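Local structure of accelerated cell death 11 (Arabidopsis thaliana, 4NT1) at residues K13-F18 / K177-S182; F55-M60 / P142-A147; S74-S77 / V81-D84. The protein transfers ceramide-1-phosphate and phytoceramide-1-phosphate selectively between membranes, without transporting ceramide or galactosylceramide. All blocks are in the same frame, centred on the assembly; numbering follows the deposited sequence.

Interaction 1: residues K13-F18 / K177-S182; sequences KISAAF and KIHMQS
The imidazole of His179 turns an edge to Ser15: OG lies near the ring plane, beside ND1, and the two form a hydrogen bond of 2.9 Å. Ser15 CB is at the same edge, 3.7 Å from ND1. Over one face of the ring sits CG2 of Ile178, 4.2 Å above the plane and displaced toward the rim, so a branched side chain of the same helix backs the imidazole. The ring of Phe18 leads away from residues 177-182 and meets Tyr183, further along the same helix, edge-to-face.

Away from the lipid-binding residues, the contact joins the first and last helices of the all-helical GLTP fold through a serine-histidine bond and a bridging water. Small residues suit the place where helices 10-25 and 173-199 come near each other; the CA atoms of Ser15 and Ser182 are 5.9 Å apart. Both serines direct CB into this interface, and Ser182 OG reaches 3.8 Å from Ser15 CB. With OG anti to the backbone N (chi1 -176°), the hydroxyl of Ser182 faces a water 2.8 Å from OG. The same water donates to the carbonyl O of Ser15 at 2.7 Å.

The hydroxyl of Ser15 is tucked between its own N and carbonyl carbon (chi1 68°), which brings it back over the preceding helical turn as well as to His179. There it also hydrogen-bonds the carbonyl of Arg12, with a weaker bond to that of Leu11. A carbonyl can only accept, whereas either Ser15 OG or His179 ND1 could donate in the bond between them; if the serine proton is spent on its own helix, ND1 would probably have to carry a hydrogen, linking the imidazole's tautomer or charge to that choice.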
ATOM      1  N   LYS A  13       4.853 -10.889   9.047  1.00 19.24           N
ATOM      2  CA  LYS A  13       3.936 -10.027   9.795  1.00 19.26           C
ATOM      3  C   LYS A  13       2.987  -9.335   8.818  1.00 19.89           C
ATOM      4  O   LYS A  13       1.790  -9.196   9.081  1.00 19.06           O
ATOM      5  CB  LYS A  13       4.709  -8.986  10.604  1.00 24.29           C
ATOM      6  CG  LYS A  13       5.547  -9.600  11.727  1.00 27.61           C
ATOM      7  CD  LYS A  13       6.375  -8.539  12.426  1.00 45.55           C
ATOM      8  CE  LYS A  13       5.492  -7.439  12.985  1.00 42.82           C
ATOM      9  NZ  LYS A  13       6.280  -6.296  13.530  1.00 49.23           N
ATOM     10  N   ILE A  14       3.532  -8.900   7.689  1.00 18.77           N
ATOM     11  CA  ILE A  14       2.710  -8.312   6.638  1.00 18.51           C
ATOM     12  C   ILE A  14       1.682  -9.303   6.085  1.00 20.08           C
ATOM     13  O   ILE A  14       0.500  -8.980   5.975  1.00 17.95           O
ATOM     14  CB  ILE A  14       3.572  -7.773   5.495  1.00 18.14           C
ATOM     15  CG1 ILE A  14       4.273  -6.488   5.944  1.00 17.62           C
ATOM     16  CG2 ILE A  14       2.712  -7.520   4.267  1.00 19.58           C
ATOM     17  CD1 ILE A  14       5.403  -6.044   4.991  1.00 22.51           C
ATOM     18  N   SER A  15       2.115 -10.511   5.735  1.00 20.01           N
ATOM     19  CA  SER A  15       1.165 -11.460   5.148  1.00 20.39           C
ATOM     20  C   SER A  15       0.077 -11.866   6.151  1.00 23.35           C
ATOM     21  O   SER A  15      -1.087 -12.040   5.778  1.00 20.54           O
ATOM     22  CB  SER A  15       1.879 -12.690   4.561  1.00 19.38           C
ATOM     23  OG  SER A  15       2.451 -13.489   5.579  1.00 21.55           O
ATOM     24  N   ALA A  16       0.446 -11.996   7.422  1.00 20.57           N
ATOM     25  CA  ALA A  16      -0.522 -12.378   8.448  1.00 21.35           C
ATOM     26  C   ALA A  16      -1.572 -11.286   8.642  1.00 20.28           C
ATOM     27  O   ALA A  16      -2.763 -11.576   8.749  1.00 18.84           O
ATOM     28  CB  ALA A  16       0.182 -12.664   9.776  1.00 23.19           C
ATOM     29  N   ALA A  17      -1.121 -10.033   8.691  1.00 19.66           N
ATOM     30  CA  ALA A  17      -2.029  -8.920   8.934  1.00 18.99           C
ATOM     31  C   ALA A  17      -3.012  -8.772   7.780  1.00 18.08           C
ATOM     32  O   ALA A  17      -4.208  -8.540   7.989  1.00 19.11           O
ATOM     33  CB  ALA A  17      -1.242  -7.622   9.150  1.00 19.27           C
ATOM     34  N   PHE A  18      -2.518  -8.911   6.555  1.00 18.40           N
ATOM     35  CA  PHE A  18      -3.390  -8.730   5.404  1.00 19.53           C
ATOM     36  C   PHE A  18      -4.322  -9.909   5.142  1.00 20.23           C
ATOM     37  O   PHE A  18      -5.437  -9.724   4.663  1.00 18.84           O
ATOM     38  CB  PHE A  18      -2.583  -8.274   4.189  1.00 16.32           C
ATOM     39  CG  PHE A  18      -2.217  -6.820   4.275  1.00 19.29           C
ATOM     40  CD1 PHE A  18      -3.065  -5.847   3.752  1.00 17.20           C
ATOM     41  CD2 PHE A  18      -1.074  -6.419   4.950  1.00 19.89           C
ATOM     42  CE1 PHE A  18      -2.759  -4.490   3.883  1.00 19.29           C
ATOM     43  CE2 PHE A  18      -0.756  -5.071   5.077  1.00 20.88           C
ATOM     44  CZ  PHE A  18      -1.598  -4.105   4.541  1.00 18.34           C
ATOM     45  N   LYS A 177       8.847 -15.718  -1.875  1.00 22.92           N
ATOM     46  CA  LYS A 177       7.817 -15.889  -2.898  1.00 29.22           C
ATOM     47  C   LYS A 177       6.477 -16.245  -2.257  1.00 26.47           C
ATOM     48  O   LYS A 177       5.432 -15.719  -2.634  1.00 27.74           O
ATOM     49  CB  LYS A 177       8.214 -16.968  -3.907  1.00 28.58           C
ATOM     50  CG  LYS A 177       7.276 -17.082  -5.100  1.00 27.93           C
ATOM     51  CD  LYS A 177       7.752 -18.199  -6.037  1.00 29.54           C
ATOM     52  CE  LYS A 177       6.948 -18.245  -7.323  1.00 32.27           C
ATOM     53  NZ  LYS A 177       7.417 -19.369  -8.192  1.00 32.54           N
ATOM     54  N   ILE A 178       6.506 -17.140  -1.280  1.00 23.43           N
ATOM     55  CA  ILE A 178       5.260 -17.557  -0.640  1.00 23.26           C
ATOM     56  C   ILE A 178       4.548 -16.399   0.056  1.00 25.86           C
ATOM     57  O   ILE A 178       3.332 -16.210  -0.090  1.00 24.05           O
ATOM     58  CB  ILE A 178       5.504 -18.714   0.339  1.00 29.98           C
ATOM     59  CG1 ILE A 178       5.657 -20.015  -0.457  1.00 28.85           C
ATOM     60  CG2 ILE A 178       4.372 -18.816   1.348  1.00 29.67           C
ATOM     61  CD1 ILE A 178       6.400 -21.102   0.280  1.00 34.17           C
ATOM     62  N   HIS A 179       5.298 -15.613   0.811  1.00 22.84           N
ATOM     63  CA  HIS A 179       4.675 -14.536   1.573  1.00 20.71           C
ATOM     64  C   HIS A 179       4.340 -13.316   0.728  1.00 24.08           C
ATOM     65  O   HIS A 179       3.368 -12.618   1.014  1.00 19.68           O
ATOM     66  CB  HIS A 179       5.517 -14.171   2.781  1.00 21.48           C
ATOM     67  CG  HIS A 179       5.505 -15.229   3.839  1.00 27.24           C
ATOM     68  ND1 HIS A 179       4.523 -15.300   4.803  1.00 27.89           N
ATOM     69  CD2 HIS A 179       6.326 -16.285   4.056  1.00 27.12           C
ATOM     70  CE1 HIS A 179       4.755 -16.340   5.585  1.00 33.37           C
ATOM     71  NE2 HIS A 179       5.842 -16.954   5.153  1.00 28.94           N
ATOM     72  N   MET A 180       5.127 -13.071  -0.317  1.00 20.10           N
ATOM     73  CA  MET A 180       4.776 -12.021  -1.272  1.00 20.88           C
ATOM     74  C   MET A 180       3.473 -12.384  -1.982  1.00 24.06           C
ATOM     75  O   MET A 180       2.553 -11.567  -2.089  1.00 22.77           O
ATOM     76  CB  MET A 180       5.899 -11.795  -2.295  1.00 20.63           C
ATOM     77  CG  MET A 180       7.084 -11.006  -1.748  1.00 21.70           C
ATOM     78  SD  MET A 180       8.261 -10.610  -3.054  1.00 24.85           S
ATOM     79  CE  MET A 180       9.503  -9.704  -2.145  1.00 27.22           C
ATOM     80  N   GLN A 181       3.388 -13.620  -2.461  1.00 20.82           N
ATOM     81  CA  GLN A 181       2.173 -14.066  -3.125  1.00 20.89           C
ATOM     82  C   GLN A 181       0.977 -14.013  -2.170  1.00 20.36           C
ATOM     83  O   GLN A 181      -0.149 -13.751  -2.580  1.00 22.47           O
ATOM     84  CB  GLN A 181       2.343 -15.487  -3.662  1.00 25.70           C
ATOM     85  CG  GLN A 181       1.122 -15.965  -4.434  1.00 26.65           C
ATOM     86  CD  GLN A 181       0.910 -15.174  -5.700  1.00 27.28           C
ATOM     87  OE1 GLN A 181      -0.100 -14.485  -5.861  1.00 30.27           O
ATOM     88  NE2 GLN A 181       1.867 -15.269  -6.618  1.00 25.76           N
ATOM     89  N   SER A 182       1.220 -14.281  -0.896  1.00 18.31           N
ATOM     90  CA  SER A 182       0.146 -14.209   0.082  1.00 19.24           C
ATOM     91  C   SER A 182      -0.364 -12.776   0.177  1.00 21.61           C
ATOM     92  O   SER A 182      -1.572 -12.536   0.121  1.00 18.66           O
ATOM     93  CB  SER A 182       0.614 -14.662   1.459  1.00 23.25           C
ATOM     94  OG  SER A 182      -0.481 -14.659   2.368  1.00 22.18           O
TER
HETATM   95  O   HOH W   1      -1.597 -12.246   3.133  1.00 21.28           O

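Interaction 2: residues F55-M60 / P142-A147; sequences FKFAEM and PHHGWA
Phe57 receives His144 on one face of its ring; just before it in the chain, Phe55 is buried, its side chain lying against Met111 of helix 98-121 and against Met156 and Leu159, apolar neighbours that suit a phenyl ring. The carbonyl O of Phe55 accepts from the backbone N of Ala58 at 3.0 Å. Lys56, between the two phenylalanines, is exposed, as suits its charge.

At Phe57, CG stands between the backbone N and the carbonyl carbon (chi1 72°), and the ring is presented broadside to the other segment. His144 CE1 comes down over that face, 3.4 Å from CD1 and 3.6 Å from CG, nearer the rim than the middle. The planes stand at 79° and the centroids are 4.7 Å apart: a T-shaped pair with histidine as the edge. A polarised C-H such as that on CE1 is well matched to an aromatic pi cloud. This meeting lies at the headgroup site of the all-helical GLTP fold, where His144 binds the phosphate-bearing sphingolipid. The imidazole is held at both nitrogens, ND1 by the hydroxyl of Tyr136 and NE2 by OD2 of Asp61, another lipid-binding residue, which fixes the rotation of the ring as it abuts Phe57. Phe140 packs edge-to-face with Phe57 as well.

Ala58 follows with CB 4.1 Å above the opposite face of the Phe57 ring, offset toward the rim; its small methyl suits a place beside the ring. Met60 closes the segment with a weak 3.3 Å bond from its N to Phe57 O, while its carbonyl accepts from NZ of the carboxylated lysine at position 65.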
ATOM      1  N   PHE A  55      12.108   6.135  -3.979  1.00 25.82           N
ATOM      2  CA  PHE A  55      10.807   6.120  -3.316  1.00 27.90           C
ATOM      3  C   PHE A  55      10.715   7.036  -2.101  1.00 29.13           C
ATOM      4  O   PHE A  55       9.870   6.838  -1.230  1.00 28.51           O
ATOM      5  CB  PHE A  55      10.402   4.676  -2.981  1.00 24.20           C
ATOM      6  CG  PHE A  55      10.161   3.847  -4.206  1.00 24.31           C
ATOM      7  CD1 PHE A  55      11.210   3.193  -4.829  1.00 26.44           C
ATOM      8  CD2 PHE A  55       8.898   3.777  -4.768  1.00 23.69           C
ATOM      9  CE1 PHE A  55      11.004   2.457  -5.982  1.00 24.68           C
ATOM     10  CE2 PHE A  55       8.674   3.039  -5.915  1.00 25.45           C
ATOM     11  CZ  PHE A  55       9.736   2.375  -6.531  1.00 22.54           C
ATOM     12  N   LYS A  56      11.556   8.067  -2.071  1.00 30.96           N
ATOM     13  CA  LYS A  56      11.470   9.087  -1.028  1.00 28.99           C
ATOM     14  C   LYS A  56      10.083   9.731  -0.957  1.00 26.23           C
ATOM     15  O   LYS A  56       9.639  10.131   0.123  1.00 28.13           O
ATOM     16  CB  LYS A  56      12.549  10.146  -1.240  1.00 29.02           C
ATOM     17  CG  LYS A  56      12.565  11.262  -0.211  1.00 35.98           C
ATOM     18  CD  LYS A  56      13.794  12.144  -0.429  1.00 50.09           C
ATOM     19  CE  LYS A  56      13.601  13.540   0.157  1.00 58.31           C
ATOM     20  NZ  LYS A  56      14.796  14.408  -0.067  1.00 56.81           N
ATOM     21  N   PHE A  57       9.400   9.824  -2.098  1.00 25.68           N
ATOM     22  CA  PHE A  57       8.069  10.432  -2.156  1.00 26.68           C
ATOM     23  C   PHE A  57       7.097   9.729  -1.213  1.00 26.26           C
ATOM     24  O   PHE A  57       6.151  10.332  -0.704  1.00 24.42           O
ATOM     25  CB  PHE A  57       7.499  10.413  -3.591  1.00 26.02           C
ATOM     26  CG  PHE A  57       7.082   9.038  -4.074  1.00 24.25           C
ATOM     27  CD1 PHE A  57       5.820   8.536  -3.778  1.00 26.05           C
ATOM     28  CD2 PHE A  57       7.942   8.260  -4.834  1.00 21.15           C
ATOM     29  CE1 PHE A  57       5.439   7.273  -4.214  1.00 24.04           C
ATOM     30  CE2 PHE A  57       7.568   6.998  -5.274  1.00 25.42           C
ATOM     31  CZ  PHE A  57       6.309   6.507  -4.965  1.00 27.59           C
ATOM     32  N   ALA A  58       7.330   8.442  -1.003  1.00 22.82           N
ATOM     33  CA  ALA A  58       6.410   7.630  -0.222  1.00 22.55           C
ATOM     34  C   ALA A  58       6.427   8.020   1.251  1.00 25.39           C
ATOM     35  O   ALA A  58       5.499   7.702   1.995  1.00 24.57           O
ATOM     36  CB  ALA A  58       6.767   6.167  -0.387  1.00 21.78           C
ATOM     37  N   GLU A  59       7.484   8.695   1.689  1.00 24.24           N
ATOM     38  CA  GLU A  59       7.518   9.157   3.077  1.00 24.99           C
ATOM     39  C   GLU A  59       6.341  10.097   3.385  1.00 25.30           C
ATOM     40  O   GLU A  59       5.649   9.921   4.384  1.00 25.50           O
ATOM     41  CB  GLU A  59       8.867   9.798   3.414  1.00 25.98           C
ATOM     42  CG  GLU A  59      10.013   8.795   3.425  1.00 32.73           C
ATOM     43  CD  GLU A  59       9.721   7.581   4.305  1.00 37.38           C
ATOM     44  OE1 GLU A  59       9.323   7.784   5.470  1.00 31.82           O
ATOM     45  OE2 GLU A  59       9.875   6.427   3.831  1.00 34.68           O
ATOM     46  N   MET A  60       6.091  11.075   2.521  1.00 25.75           N
ATOM     47  CA  MET A  60       4.909  11.925   2.693  1.00 27.57           C
ATOM     48  C   MET A  60       3.634  11.335   2.065  1.00 26.06           C
ATOM     49  O   MET A  60       2.538  11.465   2.616  1.00 28.04           O
ATOM     50  CB  MET A  60       5.165  13.325   2.132  1.00 32.70           C
ATOM     51  CG  MET A  60       6.186  14.135   2.926  1.00 35.16           C
ATOM     52  SD  MET A  60       5.795  14.242   4.692  1.00 52.14           S
ATOM     53  CE  MET A  60       4.098  14.811   4.644  1.00 39.36           C
ATOM     54  N   PRO A 142       0.710   8.364 -12.488  1.00 27.23           N
ATOM     55  CA  PRO A 142      -0.449   9.152 -12.933  1.00 29.59           C
ATOM     56  C   PRO A 142      -0.853  10.264 -11.962  1.00 29.34           C
ATOM     57  O   PRO A 142      -1.645  11.132 -12.329  1.00 34.39           O
ATOM     58  CB  PRO A 142      -1.576   8.112 -13.015  1.00 27.11           C
ATOM     59  CG  PRO A 142      -0.868   6.802 -13.167  1.00 33.83           C
ATOM     60  CD  PRO A 142       0.367   6.941 -12.329  1.00 26.03           C
ATOM     61  N   HIS A 143      -0.315  10.241 -10.750  1.00 27.30           N
ATOM     62  CA  HIS A 143      -0.751  11.167  -9.706  1.00 27.46           C
ATOM     63  C   HIS A 143       0.376  12.113  -9.337  1.00 30.41           C
ATOM     64  O   HIS A 143       0.232  12.957  -8.446  1.00 31.00           O
ATOM     65  CB  HIS A 143      -1.223  10.391  -8.466  1.00 28.32           C
ATOM     66  CG  HIS A 143      -2.271   9.361  -8.762  1.00 26.13           C
ATOM     67  ND1 HIS A 143      -3.578   9.690  -9.043  1.00 27.70           N
ATOM     68  CD2 HIS A 143      -2.206   8.010  -8.821  1.00 32.48           C
ATOM     69  CE1 HIS A 143      -4.271   8.590  -9.272  1.00 32.17           C
ATOM     70  NE2 HIS A 143      -3.463   7.554  -9.139  1.00 37.08           N
ATOM     71  N   HIS A 144       1.495  11.974 -10.043  1.00 24.83           N
ATOM     72  CA  HIS A 144       2.699  12.752  -9.774  1.00 21.80           C
ATOM     73  C   HIS A 144       3.020  13.713 -10.905  1.00 27.19           C
ATOM     74  O   HIS A 144       2.911  13.357 -12.069  1.00 28.12           O
ATOM     75  CB  HIS A 144       3.891  11.818  -9.594  1.00 28.42           C
ATOM     76  CG  HIS A 144       4.000  11.224  -8.227  1.00 28.02           C
ATOM     77  ND1 HIS A 144       4.822  10.154  -7.945  1.00 27.76           N
ATOM     78  CD2 HIS A 144       3.407  11.562  -7.058  1.00 29.88           C
ATOM     79  CE1 HIS A 144       4.727   9.854  -6.661  1.00 27.70           C
ATOM     80  NE2 HIS A 144       3.875  10.694  -6.100  1.00 25.82           N
ATOM     81  N   GLY A 145       3.431  14.927 -10.554  1.00 31.93           N
ATOM     82  CA  GLY A 145       3.874  15.899 -11.537  1.00 36.98           C
ATOM     83  C   GLY A 145       5.163  15.447 -12.197  1.00 31.70           C
ATOM     84  O   GLY A 145       5.897  14.629 -11.645  1.00 30.02           O
ATOM     85  N   TRP A 146       5.443  15.983 -13.383  1.00 32.21           N
ATOM     86  CA  TRP A 146       6.621  15.571 -14.141  1.00 30.64           C
ATOM     87  C   TRP A 146       7.927  15.623 -13.356  1.00 29.16           C
ATOM     88  O   TRP A 146       8.735  14.705 -13.442  1.00 31.03           O
ATOM     89  CB  TRP A 146       6.774  16.369 -15.442  1.00 29.84           C
ATOM     90  CG  TRP A 146       8.072  16.028 -16.100  1.00 29.61           C
ATOM     91  CD1 TRP A 146       8.353  14.902 -16.817  1.00 29.97           C
ATOM     92  CD2 TRP A 146       9.278  16.794 -16.062  1.00 28.99           C
ATOM     93  NE1 TRP A 146       9.659  14.924 -17.239  1.00 28.60           N
ATOM     94  CE2 TRP A 146      10.250  16.078 -16.791  1.00 27.73           C
ATOM     95  CE3 TRP A 146       9.632  18.024 -15.494  1.00 28.86           C
ATOM     96  CZ2 TRP A 146      11.550  16.549 -16.966  1.00 27.69           C
ATOM     97  CZ3 TRP A 146      10.924  18.487 -15.665  1.00 31.88           C
ATOM     98  CH2 TRP A 146      11.868  17.749 -16.394  1.00 32.22           C
ATOM     99  N   ALA A 147       8.143  16.688 -12.592  1.00 35.05           N
ATOM    100  CA  ALA A 147       9.392  16.826 -11.844  1.00 28.13           C
ATOM    101  C   ALA A 147       9.580  15.707 -10.815  1.00 31.00           C
ATOM    102  O   ALA A 147      10.704  15.275 -10.557  1.00 28.54           O
ATOM    103  CB  ALA A 147       9.476  18.195 -11.178  1.00 36.25           C
TER

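Interaction 3: residues S74-S77 / V81-D84; sequences SSIS and VMMD. With NA (sodium ion), chain E.
Val81 meets Ser77 at the outer margin of the contact: Ser77 OG stands 3.7 Å from Val81 CB and 3.8 Å from CG2, a van der Waals approach of a hydroxyl to a branched aliphatic group. One turn back, the hydroxyl of Thr78 accepts from the backbone N of Val81, helping to settle the first turn of helix 79-88.

Met82 carries the apolar part. Its CG is anti to the backbone N (chi1 -169°), which carries the chain across Ile76 at a slant, its end leading away: CG2 of the isoleucine lies 3.5 Å from Met82 CB, and CD1 approaches SD to 4.0 Å. Two apolar side chains suit this buried position, needing no hydrogen-bond partners of their own. While the Ile76 side chain packs inward, its carbonyl O binds sodium at 2.8 Å, together with Ser73 O, Thr35 OG1 and two waters. One of these waters, 2.3 Å from the sodium, also donates to the backbone O of Ser77, tying the metal's shell to the turn.

The side chain of Met83 touches Thr99 and Leu102 of helix 98-121, and Leu197 and Phe198 of helix 173-199. The turn between helices 67-72 and 79-88 is thus folded against its neighbours, with Ile76 and Met82 both touching His98 of helix 98-121 and Val34 at the start of helix 34-51.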
ATOM      1  N   SER A  74      -7.969   6.122  16.991  1.00 21.39           N
ATOM      2  CA  SER A  74      -8.448   5.964  18.369  1.00 24.54           C
ATOM      3  C   SER A  74      -9.894   6.432  18.538  1.00 29.14           C
ATOM      4  O   SER A  74     -10.560   6.076  19.506  1.00 26.58           O
ATOM      5  CB  SER A  74      -7.531   6.685  19.358  1.00 23.09           C
ATOM      6  OG  SER A  74      -7.438   8.062  19.037  1.00 25.83           O
ATOM      7  N   SER A  75     -10.384   7.209  17.580  1.00 20.66           N
ATOM      8  CA  SER A  75     -11.730   7.772  17.656  1.00 21.83           C
ATOM      9  C   SER A  75     -12.650   7.316  16.526  1.00 26.25           C
ATOM     10  O   SER A  75     -13.755   7.842  16.370  1.00 25.41           O
ATOM     11  CB  SER A  75     -11.654   9.303  17.641  1.00 25.53           C
ATOM     12  OG  SER A  75     -11.111   9.763  16.411  1.00 28.00           O
ATOM     13  N   ILE A  76     -12.208   6.344  15.728  1.00 20.46           N
ATOM     14  CA  ILE A  76     -13.017   5.918  14.588  1.00 23.42           C
ATOM     15  C   ILE A  76     -13.226   4.416  14.633  1.00 24.91           C
ATOM     16  O   ILE A  76     -12.279   3.689  14.860  1.00 21.98           O
ATOM     17  CB  ILE A  76     -12.301   6.224  13.273  1.00 25.89           C
ATOM     18  CG1 ILE A  76     -11.597   7.584  13.343  1.00 30.50           C
ATOM     19  CG2 ILE A  76     -13.284   6.150  12.108  1.00 27.50           C
ATOM     20  CD1 ILE A  76     -10.655   7.841  12.167  1.00 31.35           C
ATOM     21  N   SER A  77     -14.442   3.941  14.396  1.00 25.12           N
ATOM     22  CA  SER A  77     -14.690   2.501  14.464  1.00 21.78           C
ATOM     23  C   SER A  77     -14.308   1.779  13.183  1.00 22.43           C
ATOM     24  O   SER A  77     -13.351   0.991  13.169  1.00 21.56           O
ATOM     25  CB  SER A  77     -16.151   2.204  14.808  1.00 26.80           C
ATOM     26  OG  SER A  77     -17.022   2.776  13.855  1.00 25.49           O
ATOM     27  N   VAL A  81     -17.958   3.885   8.481  1.00 23.01           N
ATOM     28  CA  VAL A  81     -18.374   4.974   9.356  1.00 22.21           C
ATOM     29  C   VAL A  81     -17.504   6.203   9.139  1.00 21.32           C
ATOM     30  O   VAL A  81     -18.013   7.322   9.047  1.00 20.75           O
ATOM     31  CB  VAL A  81     -18.374   4.530  10.841  1.00 22.96           C
ATOM     32  CG1 VAL A  81     -18.451   5.725  11.784  1.00 25.90           C
ATOM     33  CG2 VAL A  81     -19.529   3.564  11.088  1.00 25.08           C
ATOM     34  N   MET A  82     -16.197   5.980   9.022  1.00 21.65           N
ATOM     35  CA  MET A  82     -15.233   7.047   8.793  1.00 18.18           C
ATOM     36  C   MET A  82     -15.587   7.835   7.531  1.00 20.50           C
ATOM     37  O   MET A  82     -15.650   9.067   7.548  1.00 19.05           O
ATOM     38  CB  MET A  82     -13.836   6.440   8.654  1.00 23.58           C
ATOM     39  CG  MET A  82     -12.689   7.422   8.675  1.00 24.31           C
ATOM     40  SD  MET A  82     -11.111   6.581   8.389  1.00 22.30           S
ATOM     41  CE  MET A  82     -11.196   6.339   6.611  1.00 20.44           C
ATOM     42  N   MET A  83     -15.831   7.121   6.439  1.00 18.36           N
ATOM     43  CA  MET A  83     -16.157   7.775   5.174  1.00 20.15           C
ATOM     44  C   MET A  83     -17.523   8.435   5.197  1.00 22.17           C
ATOM     45  O   MET A  83     -17.692   9.525   4.646  1.00 19.63           O
ATOM     46  CB  MET A  83     -16.047   6.798   4.001  1.00 18.29           C
ATOM     47  CG  MET A  83     -14.615   6.443   3.701  1.00 22.46           C
ATOM     48  SD  MET A  83     -14.475   5.240   2.385  1.00 23.02           S
ATOM     49  CE  MET A  83     -14.877   6.253   0.956  1.00 22.46           C
ATOM     50  N   ASP A  84     -18.500   7.782   5.817  1.00 20.39           N
ATOM     51  CA  ASP A  84     -19.839   8.364   5.897  1.00 20.55           C
ATOM     52  C   ASP A  84     -19.793   9.728   6.606  1.00 20.68           C
ATOM     53  O   ASP A  84     -20.488  10.663   6.207  1.00 23.97           O
ATOM     54  CB  ASP A  84     -20.814   7.423   6.618  1.00 21.55           C
ATOM     55  CG  ASP A  84     -21.294   6.264   5.736  1.00 25.15           C
ATOM     56  OD1 ASP A  84     -21.127   6.319   4.502  1.00 27.99           O
ATOM     57  OD2 ASP A  84     -21.864   5.307   6.295  1.00 28.97           O
TER
HETATM   58 NA    NA E 301     -10.564   2.488  16.704  1.00 54.15          NA
HETATM   59  O   HOH W   2     -10.960   0.893  15.066  1.00 25.71           O
HETATM   60  O   HOH W   3     -12.987   1.412  17.461  1.00 47.21           O

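In the fold
From the N terminus, helix 10-25 is the first to be engaged: interaction 1 joins it to helix 173-199 and closes a loop of 158 residues, mostly helical. Within that loop, interaction 2 brings the beginning of helix 57-63 to the turn before helix 146-155, enclosing 81 residues. Interaction 3 is nested inside both, a local closure over three residues between the loop after helix 67-72 and helix 79-88. None of the closures cross. The three contacts do not touch, with nearest atoms about 13 to 15 Å apart; interactions 1 and 2 lie on opposite sides of the chain's centre. Interaction 1 joins the first and last helices, while interaction 2 lies at the lipid headgroup site.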